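Side-chain contacts in (2Z,6E)-hedycaryol synthase (Kitasatospora setae, PDB 4MC3), which converts (2E,6E)-farnesyl diphosphate and water into the sesquiterpene alcohol (2Z,6E)-hedycaryol and diphosphate by a magnesium-dependent 1,11-cyclization: residues A[136-141]-A[193-198]; A[143-148]-A[184-189]; A[199-204]-A[208-213]; A[174-177]-A[181-184]. All blocks are in the same frame, centred on the assembly; numbering follows the deposited sequence.

Contact 1: residues A[136-141]-A[193-198]; sequences ATWCDA and PIFLPG
Trp138, whose ring meets Phe195, gives its indole NE1 to the backbone O of Asp186, a hydrogen bond that satisfies the buried nitrogen and fixes the turn of the ring. The indole stands out from the helix with CG anti to the backbone N (chi1 -179°), which carries it across to the loop 193-198. Phe195 meets it edge-on in a T-shaped stack: its CD1-CE1 edge points at one face of the five-membered ring, with the ring planes 68° apart and the centroids 5.0 Å apart. Phe195 CE1 lies 3.7 Å from Trp138 CG, off toward the rim of the indole, while Phe195 CD1 is 3.7 Å from Trp138 CD1. A leucine in place of Trp138 would probably leave the Phe195 edge without an aromatic face and the Asp186 carbonyl without its indole donor. Farther along, the Thr137 methyl CG2 rests 4.2 Å from Gly198 CA; the absence of a side chain at Gly198 suits this close approach. The contact thus lays the start of helix 136-160 against the loop between helices 181-188 and 198-201, with helix 118-131 packing on the tryptophan and helix 286-309 meeting Ile194, Leu196 and Pro197.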
loop_
_atom_site.group_PDB
_atom_site.type_symbol
_atom_site.label_atom_id
_atom_site.label_comp_id
_atom_site.label_asym_id
_atom_site.label_seq_id
_atom_site.Cartn_x
_atom_site.Cartn_y
_atom_site.Cartn_z
ATOM N N ALA A 136 0.348 19.044 9.040
ATOM C CA ALA A 136 1.368 18.312 9.790
ATOM C C ALA A 136 0.871 16.899 10.255
ATOM O O ALA A 136 1.637 15.948 10.255
ATOM C CB ALA A 136 1.829 19.144 10.983
ATOM N N THR A 137 -0.378 16.771 10.707
ATOM C CA THR A 137 -0.856 15.484 11.216
ATOM C C THR A 137 -0.834 14.464 10.081
ATOM O O THR A 137 -0.456 13.284 10.271
ATOM C CB THR A 137 -2.250 15.600 11.872
ATOM O OG1 THR A 137 -2.183 16.545 13.005
ATOM C CG2 THR A 137 -2.765 14.313 12.437
ATOM N N TRP A 138 -1.251 14.907 8.907
ATOM C CA TRP A 138 -1.192 14.025 7.707
ATOM C C TRP A 138 0.239 13.644 7.358
ATOM O O TRP A 138 0.559 12.516 7.112
ATOM C CB TRP A 138 -1.878 14.676 6.518
ATOM C CG TRP A 138 -1.837 13.792 5.304
ATOM C CD1 TRP A 138 -2.749 12.824 5.001
ATOM C CD2 TRP A 138 -0.854 13.767 4.294
ATOM N NE1 TRP A 138 -2.351 12.155 3.873
ATOM C CE2 TRP A 138 -1.196 12.714 3.411
ATOM C CE3 TRP A 138 0.337 14.471 4.058
ATOM C CZ2 TRP A 138 -0.416 12.372 2.333
ATOM C CZ3 TRP A 138 1.144 14.111 2.985
ATOM C CH2 TRP A 138 0.749 13.033 2.116
ATOM N N CYS A 139 1.138 14.619 7.367
ATOM C CA CYS A 139 2.538 14.391 7.030
ATOM C C CYS A 139 3.129 13.354 7.965
ATOM O O CYS A 139 3.834 12.444 7.547
ATOM C CB CYS A 139 3.370 15.680 7.026
ATOM S SG CYS A 139 2.938 16.884 5.760
ATOM N N ASP A 140 2.841 13.499 9.252
ATOM C CA ASP A 140 3.379 12.569 10.239
ATOM C C ASP A 140 2.821 11.133 9.993
ATOM O O ASP A 140 3.536 10.134 10.163
ATOM C CB ASP A 140 3.007 13.013 11.643
ATOM C CG ASP A 140 3.813 14.186 12.122
ATOM O OD1 ASP A 140 4.841 14.543 11.518
ATOM O OD2 ASP A 140 3.430 14.728 13.178
ATOM N N ALA A 141 1.538 11.027 9.617
ATOM C CA ALA A 141 0.902 9.720 9.357
ATOM C C ALA A 141 1.552 9.082 8.144
ATOM O O ALA A 141 1.943 7.916 8.177
ATOM C CB ALA A 141 -0.572 9.883 9.137
ATOM N N PRO A 193 -12.351 16.557 -0.349
ATOM C CA PRO A 193 -12.672 17.969 -0.091
ATOM C C PRO A 193 -11.915 18.520 1.101
ATOM O O PRO A 193 -11.584 19.688 1.106
ATOM C CB PRO A 193 -14.184 17.937 0.185
ATOM C CG PRO A 193 -14.656 16.729 -0.559
ATOM C CD PRO A 193 -13.548 15.711 -0.358
ATOM N N ILE A 194 -11.558 17.662 2.049
ATOM C CA ILE A 194 -10.702 18.078 3.123
ATOM C C ILE A 194 -9.957 16.846 3.598
ATOM O O ILE A 194 -10.403 15.698 3.368
ATOM C CB ILE A 194 -11.477 18.689 4.292
ATOM C CG1 ILE A 194 -12.467 17.656 4.840
ATOM C CG2 ILE A 194 -12.049 20.057 3.851
ATOM C CD1 ILE A 194 -13.197 18.198 6.030
ATOM N N PHE A 195 -8.834 17.080 4.260
ATOM C CA PHE A 195 -8.129 15.987 4.919
ATOM C C PHE A 195 -8.971 15.404 6.056
ATOM O O PHE A 195 -9.753 16.126 6.721
ATOM C CB PHE A 195 -6.730 16.444 5.404
ATOM C CG PHE A 195 -5.755 16.650 4.321
ATOM C CD1 PHE A 195 -4.803 15.706 4.062
ATOM C CD2 PHE A 195 -5.816 17.779 3.486
ATOM C CE1 PHE A 195 -3.935 15.846 3.008
ATOM C CE2 PHE A 195 -4.928 17.927 2.461
ATOM C CZ PHE A 195 -4.005 16.962 2.196
ATOM N N LEU A 196 -8.781 14.124 6.363
ATOM C CA LEU A 196 -9.430 13.510 7.506
ATOM C C LEU A 196 -8.986 14.203 8.802
ATOM O O LEU A 196 -7.820 14.482 8.996
ATOM C CB LEU A 196 -9.118 12.027 7.612
ATOM C CG LEU A 196 -9.434 11.079 6.433
ATOM C CD1 LEU A 196 -8.946 9.689 6.717
ATOM C CD2 LEU A 196 -10.925 11.109 6.132
ATOM N N PRO A 197 -9.920 14.441 9.695
ATOM C CA PRO A 197 -9.458 14.865 11.020
ATOM C C PRO A 197 -8.610 13.753 11.657
ATOM O O PRO A 197 -8.907 12.560 11.472
ATOM C CB PRO A 197 -10.754 15.021 11.805
ATOM C CG PRO A 197 -11.836 15.215 10.778
ATOM C CD PRO A 197 -11.382 14.415 9.567
ATOM N N GLY A 198 -7.593 14.129 12.428
ATOM C CA GLY A 198 -6.780 13.119 13.136
ATOM C C GLY A 198 -7.569 12.114 13.963
ATOM O O GLY A 198 -7.200 10.942 14.028
#

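Contact 2: residues A[143-148]-A[184-189]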
loop_
_atom_site.group_PDB
_atom_site.type_symbol
_atom_site.label_atom_id
_atom_site.label_comp_id
_atom_site.label_asym_id
_atom_site.label_seq_id
_atom_site.Cartn_x
_atom_site.Cartn_y
_atom_site.Cartn_z
ATOM N N ILE A 143 4.602 9.728 6.800
ATOM C CA ILE A 143 5.951 9.328 7.097
ATOM C C ILE A 143 5.996 8.057 7.910
ATOM O O ILE A 143 6.793 7.167 7.662
ATOM C CB ILE A 143 6.712 10.495 7.838
ATOM C CG1 ILE A 143 6.935 11.612 6.857
ATOM C CG2 ILE A 143 8.035 10.015 8.440
ATOM C CD1 ILE A 143 7.576 12.833 7.517
ATOM N N GLY A 144 5.149 7.948 8.896
ATOM C CA GLY A 144 5.188 6.734 9.690
ATOM C C GLY A 144 4.851 5.497 8.876
ATOM O O GLY A 144 5.517 4.467 8.975
ATOM N N HIS A 145 3.838 5.620 8.031
ATOM C CA HIS A 145 3.469 4.489 7.164
ATOM C C HIS A 145 4.553 4.165 6.120
ATOM O O HIS A 145 4.776 2.980 5.805
ATOM C CB HIS A 145 2.155 4.813 6.512
ATOM C CG HIS A 145 0.977 4.790 7.430
ATOM N ND1 HIS A 145 -0.159 5.528 7.166
ATOM C CD2 HIS A 145 0.699 4.046 8.531
ATOM C CE1 HIS A 145 -1.053 5.303 8.103
ATOM N NE2 HIS A 145 -0.555 4.413 8.947
ATOM N N PHE A 146 5.158 5.193 5.509
ATOM C CA PHE A 146 6.203 5.008 4.519
ATOM C C PHE A 146 7.463 4.413 5.137
ATOM O O PHE A 146 8.111 3.517 4.564
ATOM C CB PHE A 146 6.415 6.273 3.724
ATOM C CG PHE A 146 7.209 6.031 2.454
ATOM C CD1 PHE A 146 6.545 5.506 1.358
ATOM C CD2 PHE A 146 8.596 6.278 2.337
ATOM C CE1 PHE A 146 7.242 5.234 0.196
ATOM C CE2 PHE A 146 9.261 5.972 1.164
ATOM C CZ PHE A 146 8.577 5.490 0.103
ATOM N N GLU A 147 7.839 4.934 6.304
ATOM C CA GLU A 147 8.982 4.396 7.033
ATOM C C GLU A 147 8.739 2.963 7.448
ATOM O O GLU A 147 9.666 2.161 7.353
ATOM C CB GLU A 147 9.375 5.240 8.267
ATOM C CG GLU A 147 10.003 6.565 7.874
ATOM C CD GLU A 147 10.525 7.384 9.021
ATOM O OE1 GLU A 147 9.963 7.360 10.097
ATOM O OE2 GLU A 147 11.515 8.057 8.797
ATOM N N ALA A 148 7.527 2.638 7.886
ATOM C CA ALA A 148 7.173 1.246 8.257
ATOM C C ALA A 148 7.379 0.339 7.002
ATOM O O ALA A 148 7.920 -0.739 7.090
ATOM C CB ALA A 148 5.774 1.117 8.792
ATOM N N LEU A 184 -0.220 4.416 0.624
ATOM C CA LEU A 184 -0.979 4.681 -0.581
ATOM C C LEU A 184 -2.281 5.352 -0.297
ATOM O O LEU A 184 -2.717 6.334 -0.920
ATOM C CB LEU A 184 -1.171 3.394 -1.433
ATOM C CG LEU A 184 0.119 2.883 -2.025
ATOM C CD1 LEU A 184 -0.031 1.427 -2.479
ATOM C CD2 LEU A 184 0.505 3.693 -3.268
ATOM N N TRP A 185 -3.025 4.806 0.656
ATOM C CA TRP A 185 -4.329 5.345 1.078
ATOM C C TRP A 185 -4.162 6.718 1.735
ATOM O O TRP A 185 -5.014 7.579 1.506
ATOM C CB TRP A 185 -5.097 4.432 1.985
ATOM C CG TRP A 185 -5.619 3.186 1.218
ATOM C CD1 TRP A 185 -6.017 3.120 -0.071
ATOM C CD2 TRP A 185 -5.737 1.840 1.744
ATOM N NE1 TRP A 185 -6.423 1.829 -0.381
ATOM C CE2 TRP A 185 -6.215 1.021 0.712
ATOM C CE3 TRP A 185 -5.443 1.270 2.973
ATOM C CZ2 TRP A 185 -6.447 -0.373 0.891
ATOM C CZ3 TRP A 185 -5.707 -0.106 3.174
ATOM C CH2 TRP A 185 -6.184 -0.892 2.129
ATOM N N ASP A 186 -3.075 6.953 2.485
ATOM C CA ASP A 186 -2.824 8.307 2.940
ATOM C C ASP A 186 -2.879 9.319 1.780
ATOM O O ASP A 186 -3.386 10.442 1.913
ATOM C CB ASP A 186 -1.464 8.427 3.642
ATOM C CG ASP A 186 -1.387 7.691 4.975
ATOM O OD1 ASP A 186 -2.400 7.494 5.653
ATOM O OD2 ASP A 186 -0.227 7.300 5.306
ATOM N N LEU A 187 -2.294 8.983 0.628
ATOM C CA LEU A 187 -2.300 9.863 -0.514
ATOM C C LEU A 187 -3.684 10.113 -1.084
ATOM O O LEU A 187 -3.899 11.164 -1.741
ATOM C CB LEU A 187 -1.321 9.368 -1.594
ATOM C CG LEU A 187 0.192 9.420 -1.295
ATOM C CD1 LEU A 187 1.041 8.594 -2.209
ATOM C CD2 LEU A 187 0.676 10.900 -1.304
ATOM N N ASP A 188 -4.633 9.207 -0.857
ATOM C CA ASP A 188 -6.000 9.419 -1.301
ATOM C C ASP A 188 -6.626 10.660 -0.632
ATOM O O ASP A 188 -7.539 11.274 -1.191
ATOM C CB ASP A 188 -6.866 8.206 -1.024
ATOM C CG ASP A 188 -8.228 8.238 -1.755
ATOM O OD1 ASP A 188 -8.242 8.596 -2.946
ATOM O OD2 ASP A 188 -9.268 7.944 -1.091
ATOM N N GLU A 189 -6.107 11.082 0.527
ATOM C CA GLU A 189 -6.674 12.239 1.202
ATOM C C GLU A 189 -6.472 13.518 0.356
ATOM O O GLU A 189 -7.230 14.465 0.514
ATOM C CB GLU A 189 -6.103 12.418 2.579
ATOM C CG GLU A 189 -6.398 11.295 3.522
ATOM C CD GLU A 189 -6.082 11.627 4.981
ATOM O OE1 GLU A 189 -6.453 12.747 5.439
ATOM O OE2 GLU A 189 -5.465 10.772 5.677
#
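His145 and Asp186 form a His-carboxylate hydrogen bond between two helices, 136-160 and 181-188, that run close to the cyclization pocket; the side chain of His145 is about 7 Å from that of Phe149, the residue important for stabilizing the cation at C-11. The imidazole ND1 of His145 donates to Asp186 OD2 over 2.6 Å, and the N-H points almost straight at the oxygen, at 167°. OD2 receives it through its syn lone pair, on the side of the second carboxylate oxygen, and lies only 5° out of the imidazole plane. Ring and carboxylate are also nearly coplanar, their planes 16° apart, although the two side chains as a whole meet at about a right angle. On both residues CG lies anti to the carbonyl carbon, which directs each polar group into the space between the helices. Histidine suits its place because it offers a flat donor at the reach of this carboxylate, and aspartate because its short arm holds the acceptor close to its own helix. Around the pair, Phe142 packs on Asp186, while Arg210 touches His145. The short, straight bond is consistent with a proton on ND1, which would give the buried carboxylate a close partner. The negative charge of Asp186 would be expected to polarise the ring and make it easier to protonate, an effect that the nearby guanidinium of Arg210 probably offsets in part.

Contact 3: residues A[199-204]-A[208-213]; sequences SVRTCG and KLRRAG
Arg210 grips a single backbone oxygen, Arg201 O, end-on with both terminal nitrogens of its guanidinium. Arg210 NH2 gives the shorter bond, 2.9 Å to Arg201 O, in the carbonyl plane and on a lone pair; Arg210 NH1 is 3.2 Å from Arg201 O and comes nearly along the C=O axis, though this bond is the more bent, its N-H...O angle 139°. The oxygen lies close to the guanidinium plane, and the two bonds limit how the group can turn. Since helix 198-201 ends at this carbonyl, the positive charge probably suits the negative end of that short helix. The Arg210 chain starts anti to its backbone N and bends at chi3 (-61°), swinging the guanidinium back toward Arg201. A leucine at Arg210 would probably leave the Arg201 carbonyl without these two donors and let the turn after the helix move. The other polar link is the helical bond from Lys208 N to Gly204 O, 3.0 Å, which belongs to the first turn of helix 204-225. Packing is slight: Arg201 CG is 3.9 Å from Arg210 NH2. Arg201 turns its own guanidinium away to a salt bridge with Glu189, and Lys208 extends to Glu274. The turn 202-203 thus joins helices 198-201 and 204-225, with Arg201 and Arg210 both touching helix 136-160, Leu209 packing on helices 250-282 and 286-309, and Val200 on the latter.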
loop_
_atom_site.group_PDB
_atom_site.type_symbol
_atom_site.label_atom_id
_atom_site.label_comp_id
_atom_site.label_asym_id
_atom_site.label_seq_id
_atom_site.Cartn_x
_atom_site.Cartn_y
_atom_site.Cartn_z
ATOM N N SER A 199 -8.665 12.571 14.574
ATOM C CA SER A 199 -9.561 11.733 15.343
ATOM C C SER A 199 -10.355 10.713 14.530
ATOM O O SER A 199 -10.968 9.813 15.102
ATOM C CB SER A 199 -10.547 12.620 16.123
ATOM O OG SER A 199 -11.461 13.265 15.258
ATOM N N VAL A 200 -10.403 10.896 13.210
ATOM C CA VAL A 200 -11.024 9.935 12.293
ATOM C C VAL A 200 -9.941 9.041 11.661
ATOM O O VAL A 200 -10.140 7.815 11.581
ATOM C CB VAL A 200 -11.807 10.662 11.166
ATOM C CG1 VAL A 200 -12.328 9.669 10.130
ATOM C CG2 VAL A 200 -12.951 11.439 11.791
ATOM N N ARG A 201 -8.822 9.626 11.261
ATOM C CA ARG A 201 -7.741 8.876 10.586
ATOM C C ARG A 201 -7.246 7.703 11.428
ATOM O O ARG A 201 -6.932 6.643 10.902
ATOM C CB ARG A 201 -6.551 9.774 10.268
ATOM C CG ARG A 201 -5.524 9.124 9.360
ATOM C CD ARG A 201 -4.356 10.029 9.031
ATOM N NE ARG A 201 -4.726 11.216 8.271
ATOM C CZ ARG A 201 -4.754 12.471 8.720
ATOM N NH1 ARG A 201 -4.444 12.792 9.987
ATOM N NH2 ARG A 201 -5.119 13.436 7.903
ATOM N N THR A 202 -7.248 7.877 12.746
ATOM C CA THR A 202 -6.664 6.912 13.670
ATOM C C THR A 202 -7.721 6.398 14.671
ATOM O O THR A 202 -7.375 5.813 15.725
ATOM C CB THR A 202 -5.484 7.540 14.452
ATOM O OG1 THR A 202 -5.955 8.601 15.276
ATOM C CG2 THR A 202 -4.400 8.084 13.532
ATOM N N CYS A 203 -9.008 6.573 14.366
ATOM C CA CYS A 203 -10.067 5.974 15.185
ATOM C C CYS A 203 -10.063 4.429 15.040
ATOM O O CYS A 203 -9.459 3.885 14.065
ATOM C CB CYS A 203 -11.430 6.578 14.845
ATOM S SG CYS A 203 -12.304 6.020 13.376
ATOM N N GLY A 204 -10.729 3.747 15.972
ATOM C CA GLY A 204 -10.732 2.295 16.002
ATOM C C GLY A 204 -11.248 1.665 14.729
ATOM O O GLY A 204 -10.572 0.792 14.154
ATOM N N LYS A 208 -9.047 -0.578 11.951
ATOM C CA LYS A 208 -9.484 -1.930 11.685
ATOM C C LYS A 208 -9.681 -2.109 10.207
ATOM O O LYS A 208 -9.330 -3.167 9.616
ATOM C CB LYS A 208 -10.772 -2.197 12.459
ATOM C CG LYS A 208 -11.423 -3.577 12.285
ATOM C CD LYS A 208 -12.633 -3.653 13.219
ATOM C CE LYS A 208 -13.465 -4.897 12.978
ATOM N NZ LYS A 208 -14.551 -5.076 13.991
ATOM N N LEU A 209 -10.307 -1.112 9.585
ATOM C CA LEU A 209 -10.524 -1.133 8.124
ATOM C C LEU A 209 -9.202 -1.144 7.356
ATOM O O LEU A 209 -9.060 -1.914 6.376
ATOM C CB LEU A 209 -11.343 0.127 7.725
ATOM C CG LEU A 209 -11.619 0.326 6.225
ATOM C CD1 LEU A 209 -12.391 -0.820 5.626
ATOM C CD2 LEU A 209 -12.354 1.646 6.022
ATOM N N ARG A 210 -8.300 -0.266 7.756
ATOM C CA ARG A 210 -7.000 -0.117 7.084
ATOM C C ARG A 210 -6.235 -1.464 7.171
ATOM O O ARG A 210 -5.709 -1.945 6.177
ATOM C CB ARG A 210 -6.190 1.005 7.748
ATOM C CG ARG A 210 -4.780 1.258 7.233
ATOM C CD ARG A 210 -4.019 2.364 7.958
ATOM N NE ARG A 210 -4.741 3.613 7.796
ATOM C CZ ARG A 210 -5.411 4.293 8.756
ATOM N NH1 ARG A 210 -5.392 3.946 10.012
ATOM N NH2 ARG A 210 -6.087 5.384 8.401
ATOM N N ARG A 211 -6.166 -2.061 8.345
ATOM C CA ARG A 211 -5.459 -3.324 8.511
ATOM C C ARG A 211 -6.090 -4.437 7.721
ATOM O O ARG A 211 -5.396 -5.172 6.975
ATOM C CB ARG A 211 -5.346 -3.709 9.999
ATOM C CG ARG A 211 -4.773 -5.127 10.165
ATOM C CD ARG A 211 -4.614 -5.485 11.636
ATOM N NE ARG A 211 -4.318 -6.906 11.745
ATOM C CZ ARG A 211 -3.145 -7.463 12.035
ATOM N NH1 ARG A 211 -2.073 -6.750 12.290
ATOM N NH2 ARG A 211 -3.093 -8.787 12.102
ATOM N N ALA A 212 -7.408 -4.600 7.818
ATOM C CA ALA A 212 -8.065 -5.678 7.118
ATOM C C ALA A 212 -8.016 -5.525 5.632
ATOM O O ALA A 212 -7.831 -6.516 4.886
ATOM C CB ALA A 212 -9.500 -5.825 7.596
ATOM N N GLY A 213 -8.196 -4.296 5.133
ATOM C CA GLY A 213 -8.117 -4.076 3.719
ATOM C C GLY A 213 -6.720 -4.368 3.201
ATOM O O GLY A 213 -6.534 -5.007 2.138
#

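Contact 4: residues A[174-177]-A[181-184]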
loop_
_atom_site.group_PDB
_atom_site.type_symbol
_atom_site.label_atom_id
_atom_site.label_comp_id
_atom_site.label_asym_id
_atom_site.label_seq_id
_atom_site.Cartn_x
_atom_site.Cartn_y
_atom_site.Cartn_z
ATOM N N ARG A 174 3.695 -7.163 9.879
ATOM C CA ARG A 174 4.609 -6.468 8.943
ATOM C C ARG A 174 4.076 -6.392 7.507
ATOM O O ARG A 174 4.268 -5.352 6.796
ATOM C CB ARG A 174 6.019 -6.984 9.001
ATOM C CG ARG A 174 6.256 -8.280 8.360
ATOM C CD ARG A 174 7.776 -8.559 8.395
ATOM N NE ARG A 174 7.963 -9.912 7.956
ATOM C CZ ARG A 174 7.877 -10.981 8.768
ATOM N NH1 ARG A 174 8.026 -12.186 8.266
ATOM N NH2 ARG A 174 7.647 -10.841 10.073
ATOM N N ARG A 175 3.324 -7.413 7.092
ATOM C CA ARG A 175 2.791 -7.485 5.752
ATOM C C ARG A 175 1.785 -6.357 5.477
ATOM O O ARG A 175 1.669 -5.880 4.338
ATOM C CB ARG A 175 2.143 -8.852 5.487
ATOM C CG ARG A 175 1.748 -9.080 4.077
ATOM C CD ARG A 175 2.897 -9.060 3.124
ATOM N NE ARG A 175 2.486 -9.510 1.810
ATOM C CZ ARG A 175 2.606 -8.804 0.693
ATOM N NH1 ARG A 175 3.181 -7.587 0.683
ATOM N NH2 ARG A 175 2.137 -9.316 -0.405
ATOM N N MET A 176 1.019 -5.947 6.485
ATOM C CA MET A 176 0.071 -4.837 6.290
ATOM C C MET A 176 0.818 -3.567 5.885
ATOM O O MET A 176 0.234 -2.737 5.213
ATOM C CB MET A 176 -0.864 -4.573 7.442
ATOM C CG MET A 176 -0.272 -4.062 8.671
ATOM S SD MET A 176 -1.532 -3.250 9.768
ATOM C CE MET A 176 -2.031 -1.699 9.047
ATOM N N TYR A 177 2.061 -3.417 6.312
ATOM C CA TYR A 177 2.908 -2.256 5.852
ATOM C C TYR A 177 3.702 -2.554 4.574
ATOM O O TYR A 177 3.863 -1.656 3.731
ATOM C CB TYR A 177 3.802 -1.800 6.978
ATOM C CG TYR A 177 2.993 -1.305 8.139
ATOM C CD1 TYR A 177 2.245 -0.132 8.072
ATOM C CD2 TYR A 177 2.934 -2.037 9.326
ATOM C CE1 TYR A 177 1.476 0.287 9.149
ATOM C CE2 TYR A 177 2.162 -1.620 10.385
ATOM C CZ TYR A 177 1.424 -0.469 10.283
ATOM O OH TYR A 177 0.663 -0.018 11.346
ATOM N N MET A 181 -0.160 -0.420 1.134
ATOM C CA MET A 181 -1.506 0.131 1.237
ATOM C C MET A 181 -1.601 1.353 2.148
ATOM O O MET A 181 -2.094 2.401 1.733
ATOM C CB MET A 181 -2.487 -0.947 1.709
ATOM C CG MET A 181 -3.154 -1.715 0.580
ATOM S SD MET A 181 -3.469 -0.690 -0.869
ATOM C CE MET A 181 -2.384 -1.458 -2.070
ATOM N N PRO A 182 -1.140 1.222 3.391
ATOM C CA PRO A 182 -1.317 2.316 4.371
ATOM C C PRO A 182 -0.849 3.694 3.834
ATOM O O PRO A 182 -1.608 4.675 3.931
ATOM C CB PRO A 182 -0.543 1.835 5.571
ATOM C CG PRO A 182 -0.765 0.354 5.520
ATOM C CD PRO A 182 -0.543 0.045 4.059
ATOM N N TRP A 183 0.350 3.788 3.286
ATOM C CA TRP A 183 0.793 5.072 2.738
ATOM C C TRP A 183 0.132 5.435 1.435
ATOM O O TRP A 183 -0.135 6.612 1.135
ATOM C CB TRP A 183 2.320 5.192 2.648
ATOM C CG TRP A 183 3.023 4.287 1.743
ATOM C CD1 TRP A 183 3.649 3.151 2.091
ATOM C CD2 TRP A 183 3.215 4.450 0.347
ATOM N NE1 TRP A 183 4.217 2.569 0.987
ATOM C CE2 TRP A 183 3.941 3.345 -0.111
ATOM C CE3 TRP A 183 2.798 5.431 -0.596
ATOM C CZ2 TRP A 183 4.313 3.202 -1.455
ATOM C CZ3 TRP A 183 3.187 5.254 -1.938
ATOM C CH2 TRP A 183 3.906 4.158 -2.341
ATOM N N LEU A 184 -0.220 4.416 0.624
ATOM C CA LEU A 184 -0.979 4.681 -0.581
ATOM C C LEU A 184 -2.281 5.352 -0.297
ATOM O O LEU A 184 -2.717 6.334 -0.920
ATOM C CB LEU A 184 -1.171 3.394 -1.433
ATOM C CG LEU A 184 0.119 2.883 -2.025
ATOM C CD1 LEU A 184 -0.031 1.427 -2.479
ATOM C CD2 LEU A 184 0.505 3.693 -3.268
#
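Pro182 carries this contact: its ring presses on the end of helix 168-178, with CD 3.1 Å from Met176 O. That carbonyl is buried and finds no hydrogen-bond partner in the model, as fits a place where a proline, which has no N-H, fills the position ahead of it. Beside it, CG of Pro182 lies 4.0 Å from Tyr177 CD1, approaching the phenol ring obliquely, and 4.3 Å from Met176 CE. Met176 has its CG beside both the backbone N and the carbonyl carbon (chi1 68°), and this CG lies over one face of the Tyr177 ring, toward its rim. A flexible thioether and a broad ring can both fit against the rigid proline. In the next shell, Ala148 and His145 of helix 136-160 pack on Tyr177 and Pro182, Arg211 and Leu215 of helix 204-225 on Met176, and Trp183 meets Phe149 edge-to-face. Met181 touches the bound nerolidol. Arg175, which by similarity binds the substrate, is held by Asp222 and by Ser178, a pocket residue. The interruption between helices 168-178 and 181-188 fits the helix G break of class I terpene cyclases, where an arginine probably senses the diphosphate group.

In the fold
From the N terminus, helix 136-160 supplies the first partner of two contacts. Contact 1 closes the widest loop, from 136-141 to 193-198, and contact 2, from 143-148 to 184-189, is nested inside it. Contact 4 spans only the break between helices 168-178 and 181-188, within the loop closed by contact 1, and ends on the same part of the chain as contact 2, sharing Leu184 with it. Contact 3 follows in series. Contacts 1 and 2 thus tie helix 136-160 to helix 181-188 and the loop after it, while contact 3 joins helices 198-201 and 204-225, all within the all-helical cyclase fold.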